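Local atomic coordinates of vacuolar protein sorting 29 (Cryptosporidium parvum, PDB entry 2A22), a protein that probably acts in vacuolar protein sorting as the VPS29 subunit of the retromer coat, with a fold related to calcineurin-like phosphoesterases. Residues G32-P37 against G63-Q68; K41-N46 against G167-A172; Y58-G63 against N80-S85. One frame throughout, in Å; residues are numbered along the deposited sequence.

In the fold
All three contacts lie in one alpha-beta-beta-alpha sandwich of the calcineurin-like phosphoesterase family. Contact 3 pairs strands 58-61 and 81-83 at one margin of the six-stranded sheet. Contact 1, centred about 12 Å away, shares Gly63 with it and joins the loops that follow strands 26-31 and 58-61. Contact 2, about 10 Å from contact 1 between centres, fastens the first of these loops to that after strand 161-165; the hydroxyls of Thr168 and Thr170 probably hydrogen-bond to the carbonyls of Asp33 and Leu34, drawing these loops together. Contacts 2 and 3 (centres about 16 Å apart) do not touch. In chain order come the first segments of 1, 2 and 3, then the second of 1, 3 and 2.

Contact 1 (G32-P37 against G63-Q68); sequences GDLKIP and GNVCSQ
Asp33 and Asn64 each hold CG anti to their carbonyl carbon (chi1 -72° and -78°), which swings both side chains beside the backbone N and brings carboxylate near amide. Asn64 ND2 reaches Asp33 OD1 in a weak hydrogen bond of 3.5 Å, the two flat groups turned 67° apart. Stronger partners fix their ends: Asp33 OD2 accepts from His149 N, while Asn64 bonds through ND2 to Asp87 OD1 and through OD1 to Leu88 N, a grip that holds its amide in one rotation. The extended chain of Lys35 passes CE 3.5 Å from Asn64 ND2 before NZ bonds to His151 NE2.

The two loops follow neighbouring parallel strands, the place where calcineurin-like phosphoesterases gather their metal ligands. Asp33 and Lys35 probably occupy the places of Asp and His in the family's D-x-H motif, and Asn64 that of the first Asp of G-D-x-x-D. Asp87, His120 and His149 may outline an empty metal site. Gly63 suits its place because, at its backbone angles, a CB would collide with the preceding carbonyl O.

Backbone bonds stitch the loops together: Asp33 N to Gly63 O at 2.8 Å and Lys35 N to Asn64 O at 2.8 Å. Cys66 SG lies 3.8 Å from Lys35 CA, and Ile36 CG2 meets Ser67 CB at 4.0 Å. Ser67 is the N-cap of helix 68-77, its OG taking a weak bond from Tyr70 N.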
# COMPACT_ATOMS: atom_id res chain seq x y z
N GLY A 32 2.17 -3.61 -0.54
CA GLY A 32 3.05 -3.59 -1.70
C GLY A 32 4.42 -4.21 -1.44
O GLY A 32 4.65 -4.84 -0.39
N ASP A 33 5.32 -4.07 -2.42
CA ASP A 33 6.72 -4.50 -2.28
C ASP A 33 6.77 -5.97 -1.88
O ASP A 33 7.51 -6.34 -0.95
CB ASP A 33 7.43 -3.61 -1.27
CG ASP A 33 7.68 -2.21 -1.83
OD1 ASP A 33 8.27 -2.12 -2.93
OD2 ASP A 33 7.28 -1.21 -1.20
N LEU A 34 5.94 -6.76 -2.57
CA LEU A 34 5.89 -8.21 -2.46
C LEU A 34 7.16 -8.82 -3.02
O LEU A 34 7.75 -9.70 -2.39
CB LEU A 34 4.68 -8.80 -3.21
CG LEU A 34 3.29 -8.70 -2.56
CD1 LEU A 34 2.75 -7.25 -2.46
CD2 LEU A 34 2.31 -9.57 -3.37
N LYS A 35 7.58 -8.34 -4.18
CA LYS A 35 8.82 -8.82 -4.81
C LYS A 35 8.84 -10.34 -4.99
O LYS A 35 9.87 -10.99 -4.81
CB LYS A 35 10.04 -8.31 -4.04
CG LYS A 35 10.28 -6.86 -4.32
CD LYS A 35 11.31 -6.23 -3.43
CE LYS A 35 11.12 -4.71 -3.52
NZ LYS A 35 12.30 -3.93 -3.10
N ILE A 36 7.68 -10.89 -5.33
CA ILE A 36 7.53 -12.31 -5.70
C ILE A 36 7.72 -12.40 -7.20
O ILE A 36 7.15 -11.58 -7.93
CB ILE A 36 6.12 -12.85 -5.30
CG1 ILE A 36 5.89 -12.70 -3.79
CG2 ILE A 36 5.97 -14.29 -5.67
CD1 ILE A 36 4.50 -13.10 -3.33
N PRO A 37 8.52 -13.39 -7.68
CA PRO A 37 9.24 -14.46 -6.95
C PRO A 37 10.70 -14.13 -6.54
O PRO A 37 11.34 -14.93 -5.83
CB PRO A 37 9.23 -15.61 -7.96
CG PRO A 37 9.46 -14.84 -9.30
CD PRO A 37 8.75 -13.49 -9.14
N GLY A 63 3.00 -1.13 -5.56
CA GLY A 63 3.83 -1.66 -6.63
C GLY A 63 4.83 -2.70 -6.16
O GLY A 63 4.77 -3.19 -5.02
N ASN A 64 5.75 -3.06 -7.05
CA ASN A 64 6.62 -4.22 -6.84
C ASN A 64 5.89 -5.48 -6.39
O ASN A 64 6.34 -6.20 -5.48
CB ASN A 64 7.81 -3.86 -5.94
CG ASN A 64 8.88 -3.12 -6.70
OD1 ASN A 64 8.82 -3.02 -7.92
ND2 ASN A 64 9.86 -2.58 -5.98
N VAL A 65 4.73 -5.71 -7.00
CA VAL A 65 4.04 -7.00 -6.93
C VAL A 65 4.90 -8.07 -7.64
O VAL A 65 5.06 -9.17 -7.11
CB VAL A 65 2.66 -6.92 -7.60
CG1 VAL A 65 1.98 -8.28 -7.59
CG2 VAL A 65 1.79 -5.86 -6.89
N CYS A 66 5.42 -7.71 -8.83
CA CYS A 66 6.41 -8.49 -9.61
C CYS A 66 5.92 -9.80 -10.23
O CYS A 66 6.48 -10.27 -11.22
CB CYS A 66 7.69 -8.74 -8.79
SG CYS A 66 8.53 -7.25 -8.23
N SER A 67 4.89 -10.39 -9.64
CA SER A 67 4.34 -11.67 -10.08
C SER A 67 2.93 -11.49 -10.61
O SER A 67 2.02 -11.01 -9.88
CB SER A 67 4.31 -12.66 -8.91
OG SER A 67 3.44 -13.74 -9.18
N GLN A 68 2.71 -11.91 -11.86
CA GLN A 68 1.40 -11.76 -12.47
C GLN A 68 0.34 -12.53 -11.70
O GLN A 68 -0.79 -12.07 -11.59
CB GLN A 68 1.38 -12.18 -13.94
CG GLN A 68 0.02 -11.82 -14.67
CD GLN A 68 -0.24 -10.30 -14.69
OE1 GLN A 68 0.67 -9.51 -14.46
NE2 GLN A 68 -1.49 -9.90 -15.01

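Contact 2 (K41-N46 against G167-A172); sequences KELPSN and GTATGA
Thr170 presents its methyl branch to Glu42 and Leu43 while its hydroxyl turns inward to close an ST turn, a motif in the loop between strands 161-165 and 183-190. The side chain can be followed outward from CB, which stands 4.0 Å from Glu42 O. At the branch, CG2 comes closer to that carbonyl, 3.6 Å from Glu42 O, and also touches Leu43 CD2 at 3.9 Å. The other branch is OG1, set between the backbone N and the carbonyl carbon (chi1 55°). From there it accepts a hydrogen bond from Ala172 N, 3.3 Å from Thr170 OG1 with an angle of 150° at the hydrogen, and donates to Leu34 O. Threonine suits this place because one CB serves both an apolar and a polar neighbour.

Leu43 meets the turn with a single methyl, its side chain crossing that of Thr170 at about a right angle. CG lies beside the backbone N (chi1 -66°), and from it CD2 reaches Ala169 CB at 3.8 Å; the small alanine lets the leucine branch settle against the loop. Leu43 also packs on Met73 of helix 68-77. Beside it, the rigid ring of Pro44 sets CD 3.5 Å from Ala169 O, and the same ring touches Pro182 and Leu201, tying the segment to strand 193-202.

Within the turn, Thr168 OG1 hydrogen-bonds to Asp33 O and takes weak bonds from the N atoms of Thr170 and Gly171, and glycine accommodates the positive phi at 171. No direct hydrogen bond crosses between the segments; instead one water donates to Glu42 O at 2.6 Å and to Thr170 O at 2.9 Å.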
# COMPACT_ATOMS: atom_id res chain seq x y z
N LYS A 41 8.51 -16.08 -2.10
CA LYS A 41 7.61 -16.93 -2.90
C LYS A 41 6.11 -16.73 -2.68
O LYS A 41 5.28 -17.13 -3.51
CB LYS A 41 7.97 -18.42 -2.78
CG LYS A 41 8.03 -18.98 -1.38
CD LYS A 41 7.91 -20.52 -1.45
CE LYS A 41 7.81 -21.16 -0.08
NZ LYS A 41 7.51 -22.62 -0.20
N GLU A 42 5.76 -16.12 -1.55
CA GLU A 42 4.38 -16.09 -1.11
C GLU A 42 4.21 -15.08 0.01
O GLU A 42 5.19 -14.61 0.59
CB GLU A 42 3.95 -17.50 -0.63
CG GLU A 42 4.73 -17.95 0.58
CD GLU A 42 4.53 -19.42 0.97
OE1 GLU A 42 3.90 -20.20 0.20
OE2 GLU A 42 5.03 -19.78 2.06
N LEU A 43 2.95 -14.75 0.28
CA LEU A 43 2.58 -13.97 1.47
C LEU A 43 2.61 -14.91 2.68
O LEU A 43 2.34 -16.11 2.54
CB LEU A 43 1.17 -13.39 1.31
CG LEU A 43 1.02 -12.33 0.19
CD1 LEU A 43 -0.47 -12.04 -0.06
CD2 LEU A 43 1.72 -11.06 0.57
N PRO A 44 2.94 -14.37 3.87
CA PRO A 44 2.88 -15.21 5.07
C PRO A 44 1.50 -15.84 5.20
O PRO A 44 0.47 -15.19 4.90
CB PRO A 44 3.09 -14.19 6.20
CG PRO A 44 3.92 -13.15 5.56
CD PRO A 44 3.37 -13.01 4.19
N SER A 45 1.46 -17.11 5.59
CA SER A 45 0.15 -17.77 5.75
C SER A 45 -0.64 -17.09 6.86
O SER A 45 -1.86 -16.97 6.77
CB SER A 45 0.31 -19.28 6.00
OG SER A 45 0.94 -19.54 7.24
N ASN A 46 0.08 -16.60 7.86
CA ASN A 46 -0.48 -15.87 9.01
C ASN A 46 -1.37 -14.68 8.65
O ASN A 46 -2.12 -14.20 9.53
CB ASN A 46 0.66 -15.29 9.86
CG ASN A 46 1.78 -16.26 10.12
OD1 ASN A 46 2.04 -16.61 11.27
ND2 ASN A 46 2.48 -16.66 9.08
N GLY A 167 5.06 -0.86 4.02
CA GLY A 167 6.22 -1.73 4.09
C GLY A 167 6.15 -2.83 3.04
O GLY A 167 5.35 -2.75 2.08
N THR A 168 7.00 -3.84 3.22
CA THR A 168 6.99 -5.02 2.32
C THR A 168 6.01 -6.06 2.86
O THR A 168 6.14 -6.49 4.00
CB THR A 168 8.40 -5.67 2.15
OG1 THR A 168 8.27 -6.95 1.56
CG2 THR A 168 9.16 -5.80 3.51
N ALA A 169 5.03 -6.45 2.06
CA ALA A 169 4.04 -7.44 2.48
C ALA A 169 4.65 -8.83 2.74
O ALA A 169 4.06 -9.64 3.43
CB ALA A 169 2.96 -7.58 1.40
N THR A 170 5.77 -9.13 2.08
CA THR A 170 6.37 -10.48 2.11
C THR A 170 7.59 -10.58 3.04
O THR A 170 8.03 -11.68 3.38
CB THR A 170 6.81 -10.94 0.69
OG1 THR A 170 7.70 -9.97 0.10
CG2 THR A 170 5.58 -11.16 -0.20
N GLY A 171 8.14 -9.44 3.44
CA GLY A 171 9.43 -9.44 4.13
C GLY A 171 10.63 -9.64 3.21
O GLY A 171 11.74 -9.91 3.69
N ALA A 172 10.41 -9.50 1.91
CA ALA A 172 11.48 -9.50 0.91
C ALA A 172 12.56 -8.50 1.30
O ALA A 172 12.24 -7.42 1.84
CB ALA A 172 10.93 -9.18 -0.49
O HOH W 1 6.51 -14.09 2.78

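Contact 3 (Y58-G63 against N80-S85); sequences YVLCTG and NVYIVS
Tyr58 lies alongside Asn80, both side chains pointing the same way, with ring and amide planes 35° apart. Asn80 ND2 sits over one face of the ring, offset toward its rim and 3.6 Å from Tyr58 CZ. Tyr58 CG, anti to the carbonyl carbon (chi1 -76°), carries the ring over this neighbour, and a water bridges Tyr58 OH and Asn80 ND2 through two weak bonds; ND2 also bonds weakly to Asn57 O. On the same side of the sheet, Leu60 CD2 touches Tyr82 CD2 at 3.7 Å, while Val59 O lies in plane at the edge of the Tyr82 ring. The opposite face carries Val59 CG2 against Val81 CG2 at 3.9 Å and Cys61 CB against Ile83 CG1 at 3.8 Å; beta-branched valine and isoleucine suit an extended backbone.

Strands 58-61 and 81-83 run parallel as the two strands of a beta-alpha-beta unit, helix 68-77 making the connection. The N-H and C=O of Val59 engage Asn80 O and Tyr82 N; those of Cys61 engage Tyr82 O, 2.7 Å from Cys61 N, and Val84 N, which sets the register.

Farther out, strand 26-31 flanks strand 58-61 through backbone bonds from Leu29 to Tyr58 and Leu60. Val109, Ile116 and Leu118 of the other sheet pack on the buried Leu60, while Val107 and Val109 pack on the partly exposed Tyr82.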
# COMPACT_ATOMS: atom_id res chain seq x y z
N TYR A 58 -11.55 -1.75 -0.96
CA TYR A 58 -10.50 -1.05 -1.72
C TYR A 58 -9.13 -1.63 -1.41
O TYR A 58 -8.85 -1.98 -0.28
CB TYR A 58 -10.45 0.44 -1.38
CG TYR A 58 -11.55 1.29 -1.97
CD1 TYR A 58 -12.77 1.43 -1.30
CD2 TYR A 58 -11.36 1.97 -3.19
CE1 TYR A 58 -13.81 2.23 -1.82
CE2 TYR A 58 -12.39 2.76 -3.73
CZ TYR A 58 -13.61 2.89 -3.03
OH TYR A 58 -14.63 3.66 -3.54
N VAL A 59 -8.30 -1.73 -2.44
CA VAL A 59 -6.92 -2.14 -2.31
C VAL A 59 -6.13 -1.07 -3.00
O VAL A 59 -6.41 -0.76 -4.14
CB VAL A 59 -6.63 -3.50 -3.03
CG1 VAL A 59 -5.12 -3.86 -2.95
CG2 VAL A 59 -7.47 -4.62 -2.44
N LEU A 60 -5.17 -0.47 -2.29
CA LEU A 60 -4.20 0.45 -2.88
C LEU A 60 -2.80 -0.14 -2.78
O LEU A 60 -2.21 -0.24 -1.70
CB LEU A 60 -4.27 1.84 -2.24
CG LEU A 60 -5.67 2.45 -2.12
CD1 LEU A 60 -5.59 3.76 -1.33
CD2 LEU A 60 -6.30 2.64 -3.49
N CYS A 61 -2.29 -0.56 -3.91
CA CYS A 61 -1.05 -1.33 -3.93
C CYS A 61 0.09 -0.47 -4.42
O CYS A 61 0.01 0.11 -5.51
CB CYS A 61 -1.20 -2.57 -4.80
SG CYS A 61 0.34 -3.49 -4.96
N THR A 62 1.17 -0.41 -3.63
CA THR A 62 2.29 0.50 -3.88
C THR A 62 3.27 0.03 -4.98
O THR A 62 4.23 0.73 -5.29
CB THR A 62 3.05 0.78 -2.59
OG1 THR A 62 3.41 -0.48 -1.96
CG2 THR A 62 2.16 1.65 -1.64
N GLY A 63 3.00 -1.13 -5.56
CA GLY A 63 3.83 -1.66 -6.63
C GLY A 63 4.83 -2.70 -6.16
O GLY A 63 4.77 -3.19 -5.02
N ASN A 80 -12.59 -2.73 -6.52
CA ASN A 80 -11.70 -1.53 -6.55
C ASN A 80 -10.24 -1.78 -6.13
O ASN A 80 -9.88 -1.67 -4.95
CB ASN A 80 -12.31 -0.35 -5.75
CG ASN A 80 -13.77 -0.06 -6.16
OD1 ASN A 80 -14.08 -0.08 -7.35
ND2 ASN A 80 -14.65 0.18 -5.19
N VAL A 81 -9.42 -2.15 -7.11
CA VAL A 81 -8.03 -2.52 -6.87
C VAL A 81 -7.10 -1.67 -7.74
O VAL A 81 -7.12 -1.77 -8.97
CB VAL A 81 -7.79 -4.02 -7.13
CG1 VAL A 81 -6.31 -4.35 -6.97
CG2 VAL A 81 -8.63 -4.87 -6.14
N TYR A 82 -6.32 -0.81 -7.09
CA TYR A 82 -5.38 0.07 -7.76
C TYR A 82 -3.96 -0.39 -7.50
O TYR A 82 -3.54 -0.56 -6.34
CB TYR A 82 -5.56 1.52 -7.25
CG TYR A 82 -6.96 2.04 -7.52
CD1 TYR A 82 -7.22 2.74 -8.68
CD2 TYR A 82 -8.04 1.78 -6.64
CE1 TYR A 82 -8.49 3.19 -8.99
CE2 TYR A 82 -9.34 2.24 -6.94
CZ TYR A 82 -9.54 2.95 -8.13
OH TYR A 82 -10.78 3.44 -8.51
N ILE A 83 -3.20 -0.58 -8.58
CA ILE A 83 -1.81 -1.00 -8.52
C ILE A 83 -0.98 -0.05 -9.32
O ILE A 83 -1.29 0.25 -10.50
CB ILE A 83 -1.64 -2.43 -9.08
CG1 ILE A 83 -2.47 -3.43 -8.24
CG2 ILE A 83 -0.15 -2.83 -9.14
CD1 ILE A 83 -2.66 -4.86 -8.88
N VAL A 84 0.07 0.46 -8.70
CA VAL A 84 0.98 1.32 -9.43
C VAL A 84 2.27 0.55 -9.76
O VAL A 84 2.60 -0.44 -9.11
CB VAL A 84 1.27 2.65 -8.69
CG1 VAL A 84 -0.02 3.47 -8.62
CG2 VAL A 84 1.89 2.40 -7.29
N SER A 85 2.97 1.01 -10.78
CA SER A 85 4.24 0.44 -11.19
C SER A 85 5.39 0.73 -10.22
O SER A 85 5.64 1.89 -9.85
CB SER A 85 4.60 1.01 -12.57
OG SER A 85 5.61 0.20 -13.14
O HOH W 2 -17.30 1.76 -4.10